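Local coordinates for uncharacterized protein (Bacteroides eggerthii, PDB 4FTD) that is of unknown function but joins an immunoglobulin-like domain to a six-bladed beta-propeller and may take part in carbohydrate metabolism, at residues A[35-40]-A[99-104]; A[159-164]-A[190-195]. One frame throughout, in Å; residues are numbered along the deposited sequence.

Contact 1: A[35-40]-A[99-104]; sequences GTIDEA and KDYLMK
Glu39 swings its CG anti to the backbone N (chi1 -176°) and then bends at chi2 (61°), which carries its carboxylate across to Lys99 and Tyr101. Each oxygen takes a different donor. Tyr101 OH gives a short bond of 2.6 Å to Glu39 OE1, arriving at the syn lone pair, and OE1 lies at the edge of the phenol ring, in its plane. Lys99 NZ stands 2.8 Å from Glu39 OE2 in a salt bridge, also on the syn side but 26° out of the carboxylate plane. Beside this polar cluster, Ile37 CG2 rests 3.9 Å from Tyr101 CE2, an apolar contact that continues onto Leu17 and Ile20 of strand 17-22. Glu39 sits in the turn between strands 31-38 and 43-45, and 43-45 lies between 31-38 and 98-106 in the sheet order; the side chains meet at a partly buried place in the probable immunoglobulin-like domain. Lys42 adds a second salt bridge to OE2, while Lys99 NZ also bonds Thr15 O and Tyr101 OH bonds Leu17 N. Were Glu39 an alanine, the Tyr101 hydroxyl would probably lose the carboxylate it shares with Lys99, and the Lys99 and Lys42 ammonium groups their counter-charge. With two ammonium groups and a phenol gathered round it, the carboxylate is likely to stay ionised.

Contact 2: A[159-164]-A[190-195]; sequences FHTPHL and YDYNMG
Pro162 lays the CG-CD side of its ring over one face of Tyr192, and this is where the contact is tight. CG lies 3.6 Å from the centroid of the Tyr192 ring, 21° off the ring normal, in a CH-pi contact shifted somewhat toward the rim on the CE1 side. CD extends the overlap along the ring as far as the hydroxyl, 3.4 Å from Tyr192 CZ and equally close to Tyr192 OH. Leu204 of the adjacent strand 201-207 touches both residues. The sheets involved are neighbouring blades of the beta-propeller: Pro162 immediately precedes strand 163-166, the third of its four-stranded blade, whereas Tyr192 is on 190-198, the first strand of the next. Just past the tyrosine, Asn193 and Met194 both face Ser205 in a classic beta bulge. The looser part is at Thr161, which is partly exposed: its methyl CG2 comes nearest, 3.8 Å from Tyr192 OH, with CB just behind, a van der Waals touch and no more. The backbone here is nevertheless tied down: His163 ND1 donates a hydrogen bond to Thr161 O, 2.9 Å away and close to the imidazole plane, and His163 NE2 bonds Tyr130 OH on the far side of that ring.

How the contacts relate
Contacts 1 and 2 belong to different modules of one chain and do not touch: their centres are 66 Å apart and their nearest atoms about 51 Å. They lie on opposite sides of the chain's centre, contact 1 about 43 Å from it and contact 2 about 25 Å, measured from contact centres. Along the chain, both segments of contact 1 come before either segment of contact 2. Contact 1 joins the turn after strand 31-38 to strand 98-106 in the N-terminal, probably immunoglobulin-like domain, mainly through polar groups; contact 2 joins two propeller blades by apolar packing. Neither is tied to a known active site or ligand, so each is best read as a structural contact within its own domain.

Contact 1: A[35-40]-A[99-104]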
# COMPACT_ATOMS: atom_id res chain seq x y z
N GLY A 35 -17.81 35.51 0.82
CA GLY A 35 -18.69 34.67 0.01
C GLY A 35 -18.44 34.84 -1.48
O GLY A 35 -17.90 35.88 -1.91
N THR A 36 -18.83 33.83 -2.26
CA THR A 36 -18.80 33.87 -3.71
C THR A 36 -20.25 33.92 -4.21
O THR A 36 -21.03 33.02 -3.92
CB THR A 36 -18.07 32.64 -4.29
OG1 THR A 36 -16.76 32.58 -3.74
CG2 THR A 36 -17.98 32.72 -5.84
N ILE A 37 -20.58 34.96 -4.99
CA ILE A 37 -21.93 35.17 -5.52
C ILE A 37 -21.97 34.79 -6.98
O ILE A 37 -21.16 35.26 -7.76
CB ILE A 37 -22.36 36.65 -5.38
CG1 ILE A 37 -22.21 37.10 -3.91
CG2 ILE A 37 -23.82 36.84 -5.85
CD1 ILE A 37 -22.04 38.58 -3.71
N ASP A 38 -22.87 33.89 -7.34
CA ASP A 38 -23.11 33.55 -8.75
C ASP A 38 -24.43 34.23 -9.09
O ASP A 38 -25.50 33.72 -8.76
CB ASP A 38 -23.18 32.04 -8.96
CG ASP A 38 -23.18 31.66 -10.44
OD1 ASP A 38 -23.83 32.37 -11.24
OD2 ASP A 38 -22.51 30.66 -10.79
N GLU A 39 -24.36 35.38 -9.75
CA GLU A 39 -25.57 36.17 -10.03
C GLU A 39 -26.57 35.50 -10.98
O GLU A 39 -27.77 35.67 -10.80
CB GLU A 39 -25.18 37.56 -10.56
CG GLU A 39 -26.38 38.49 -10.81
CD GLU A 39 -27.18 38.78 -9.56
OE1 GLU A 39 -26.59 38.78 -8.46
OE2 GLU A 39 -28.40 39.01 -9.67
N ALA A 40 -26.08 34.78 -11.99
CA ALA A 40 -26.96 34.11 -12.95
C ALA A 40 -27.76 33.02 -12.25
O ALA A 40 -28.97 32.88 -12.48
CB ALA A 40 -26.17 33.53 -14.13
N LYS A 99 -35.13 40.35 -4.43
CA LYS A 99 -34.41 39.28 -5.10
C LYS A 99 -33.95 38.30 -4.06
O LYS A 99 -33.39 38.67 -3.04
CB LYS A 99 -33.20 39.82 -5.88
CG LYS A 99 -32.47 38.75 -6.71
CD LYS A 99 -31.30 39.31 -7.51
CE LYS A 99 -31.74 40.02 -8.78
NZ LYS A 99 -30.61 40.78 -9.38
N ASP A 100 -34.20 37.02 -4.33
CA ASP A 100 -33.81 35.94 -3.42
C ASP A 100 -32.58 35.18 -3.94
O ASP A 100 -32.53 34.75 -5.09
CB ASP A 100 -34.97 34.97 -3.23
CG ASP A 100 -36.09 35.52 -2.33
OD1 ASP A 100 -35.93 36.56 -1.67
OD2 ASP A 100 -37.16 34.85 -2.26
N TYR A 101 -31.59 35.03 -3.06
CA TYR A 101 -30.38 34.25 -3.33
C TYR A 101 -30.44 33.04 -2.41
O TYR A 101 -30.92 33.14 -1.27
CB TYR A 101 -29.13 35.10 -2.98
CG TYR A 101 -28.86 36.24 -3.94
CD1 TYR A 101 -29.49 37.48 -3.78
CD2 TYR A 101 -27.95 36.10 -4.98
CE1 TYR A 101 -29.22 38.53 -4.64
CE2 TYR A 101 -27.70 37.15 -5.85
CZ TYR A 101 -28.34 38.37 -5.66
OH TYR A 101 -28.11 39.42 -6.51
N LEU A 102 -29.97 31.89 -2.90
CA LEU A 102 -29.87 30.67 -2.10
C LEU A 102 -28.45 30.63 -1.52
O LEU A 102 -27.47 30.44 -2.26
CB LEU A 102 -30.15 29.42 -2.95
CG LEU A 102 -31.63 29.12 -3.08
CD1 LEU A 102 -31.85 27.89 -3.97
CD2 LEU A 102 -32.20 28.92 -1.68
N MSE A 103 -28.37 30.81 -0.21
CA MSE A 103 -27.09 30.91 0.47
C MSE A 103 -26.75 29.64 1.22
O MSE A 103 -27.45 29.28 2.16
CB MSE A 103 -27.09 32.11 1.41
CG MSE A 103 -25.75 32.30 2.12
SE MSE A 103 -25.64 34.01 3.07
CE MSE A 103 -24.95 33.37 4.87
N LYS A 104 -25.65 28.98 0.81
CA LYS A 104 -25.24 27.70 1.38
C LYS A 104 -24.04 27.88 2.31
O LYS A 104 -23.04 28.51 1.93
CB LYS A 104 -24.88 26.70 0.27
CG LYS A 104 -24.61 25.28 0.77
CD LYS A 104 -24.05 24.40 -0.34
CE LYS A 104 -25.09 24.14 -1.43
NZ LYS A 104 -24.53 23.24 -2.47

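Contact 2: A[159-164]-A[190-195]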
# COMPACT_ATOMS: atom_id res chain seq x y z
N PHE A 159 24.99 -10.66 -17.24
CA PHE A 159 25.71 -11.41 -16.20
C PHE A 159 25.78 -10.62 -14.89
O PHE A 159 26.85 -10.52 -14.25
CB PHE A 159 27.08 -11.88 -16.72
CG PHE A 159 26.97 -12.84 -17.88
CD1 PHE A 159 26.69 -14.18 -17.64
CD2 PHE A 159 27.04 -12.39 -19.20
CE1 PHE A 159 26.53 -15.07 -18.70
CE2 PHE A 159 26.94 -13.28 -20.25
CZ PHE A 159 26.69 -14.62 -20.01
N HIS A 160 24.61 -10.14 -14.45
CA HIS A 160 24.46 -9.43 -13.15
C HIS A 160 24.20 -10.41 -12.02
O HIS A 160 23.35 -11.29 -12.15
CB HIS A 160 23.28 -8.41 -13.17
CG HIS A 160 23.53 -7.19 -14.01
ND1 HIS A 160 22.52 -6.33 -14.40
CD2 HIS A 160 24.68 -6.69 -14.53
CE1 HIS A 160 23.03 -5.36 -15.14
NE2 HIS A 160 24.34 -5.56 -15.24
N THR A 161 24.97 -10.27 -10.96
CA THR A 161 24.70 -10.97 -9.67
C THR A 161 23.80 -10.02 -8.83
O THR A 161 23.50 -8.89 -9.24
CB THR A 161 26.03 -11.36 -9.01
OG1 THR A 161 26.81 -10.19 -8.89
CG2 THR A 161 26.83 -12.43 -9.86
N PRO A 162 23.30 -10.48 -7.67
CA PRO A 162 22.34 -9.67 -6.91
C PRO A 162 22.86 -8.29 -6.52
O PRO A 162 24.05 -8.14 -6.16
CB PRO A 162 22.04 -10.55 -5.68
CG PRO A 162 22.26 -11.96 -6.20
CD PRO A 162 23.45 -11.83 -7.13
N HIS A 163 22.01 -7.29 -6.65
CA HIS A 163 22.43 -5.95 -6.50
C HIS A 163 21.34 -5.03 -5.98
O HIS A 163 20.19 -5.37 -5.98
CB HIS A 163 22.97 -5.42 -7.83
CG HIS A 163 21.99 -5.49 -8.97
ND1 HIS A 163 21.73 -6.68 -9.63
CD2 HIS A 163 21.25 -4.52 -9.59
CE1 HIS A 163 20.88 -6.42 -10.63
NE2 HIS A 163 20.55 -5.13 -10.61
N LEU A 164 21.79 -3.89 -5.49
CA LEU A 164 20.94 -2.80 -5.04
C LEU A 164 20.97 -1.66 -6.06
O LEU A 164 21.94 -1.48 -6.79
CB LEU A 164 21.41 -2.30 -3.67
CG LEU A 164 21.46 -3.31 -2.53
CD1 LEU A 164 22.10 -2.67 -1.30
CD2 LEU A 164 20.09 -3.85 -2.20
N TYR A 190 19.75 -23.46 -7.21
CA TYR A 190 20.14 -22.08 -7.54
C TYR A 190 20.85 -21.53 -6.35
O TYR A 190 20.48 -21.78 -5.18
CB TYR A 190 18.98 -21.11 -7.87
CG TYR A 190 17.96 -21.54 -8.93
CD1 TYR A 190 18.24 -22.47 -9.90
CD2 TYR A 190 16.70 -20.88 -9.01
CE1 TYR A 190 17.30 -22.83 -10.87
CE2 TYR A 190 15.75 -21.23 -9.98
CZ TYR A 190 16.06 -22.21 -10.91
OH TYR A 190 15.14 -22.62 -11.88
N ASP A 191 21.90 -20.78 -6.59
CA ASP A 191 22.67 -20.20 -5.47
C ASP A 191 21.82 -19.20 -4.66
O ASP A 191 22.07 -18.97 -3.51
CB ASP A 191 23.85 -19.44 -6.02
CG ASP A 191 24.93 -20.36 -6.63
OD1 ASP A 191 25.03 -21.54 -6.28
OD2 ASP A 191 25.68 -19.82 -7.46
N TYR A 192 20.95 -18.48 -5.35
CA TYR A 192 20.00 -17.55 -4.76
C TYR A 192 18.78 -17.45 -5.71
O TYR A 192 18.87 -17.71 -6.91
CB TYR A 192 20.59 -16.20 -4.42
CG TYR A 192 21.72 -15.82 -5.35
CD1 TYR A 192 21.44 -15.33 -6.62
CD2 TYR A 192 23.04 -15.98 -4.97
CE1 TYR A 192 22.46 -15.05 -7.51
CE2 TYR A 192 24.09 -15.67 -5.86
CZ TYR A 192 23.77 -15.22 -7.11
OH TYR A 192 24.70 -14.91 -8.02
N ASN A 193 17.67 -17.05 -5.12
CA ASN A 193 16.40 -16.99 -5.79
C ASN A 193 15.50 -15.96 -5.16
O ASN A 193 15.20 -14.97 -5.80
CB ASN A 193 15.75 -18.35 -5.82
CG ASN A 193 14.57 -18.44 -6.80
OD1 ASN A 193 14.69 -17.97 -7.93
ND2 ASN A 193 13.44 -19.05 -6.39
N MSE A 194 15.10 -16.12 -3.89
CA MSE A 194 14.28 -15.08 -3.21
C MSE A 194 15.20 -14.25 -2.32
O MSE A 194 16.30 -14.63 -2.04
CB MSE A 194 13.22 -15.73 -2.33
CG MSE A 194 12.23 -16.54 -3.10
SE MSE A 194 11.10 -15.34 -4.26
CE MSE A 194 11.63 -15.85 -6.10
N GLY A 195 14.70 -13.10 -1.87
CA GLY A 195 15.42 -12.33 -0.86
C GLY A 195 14.55 -11.17 -0.41
O GLY A 195 13.43 -11.02 -0.90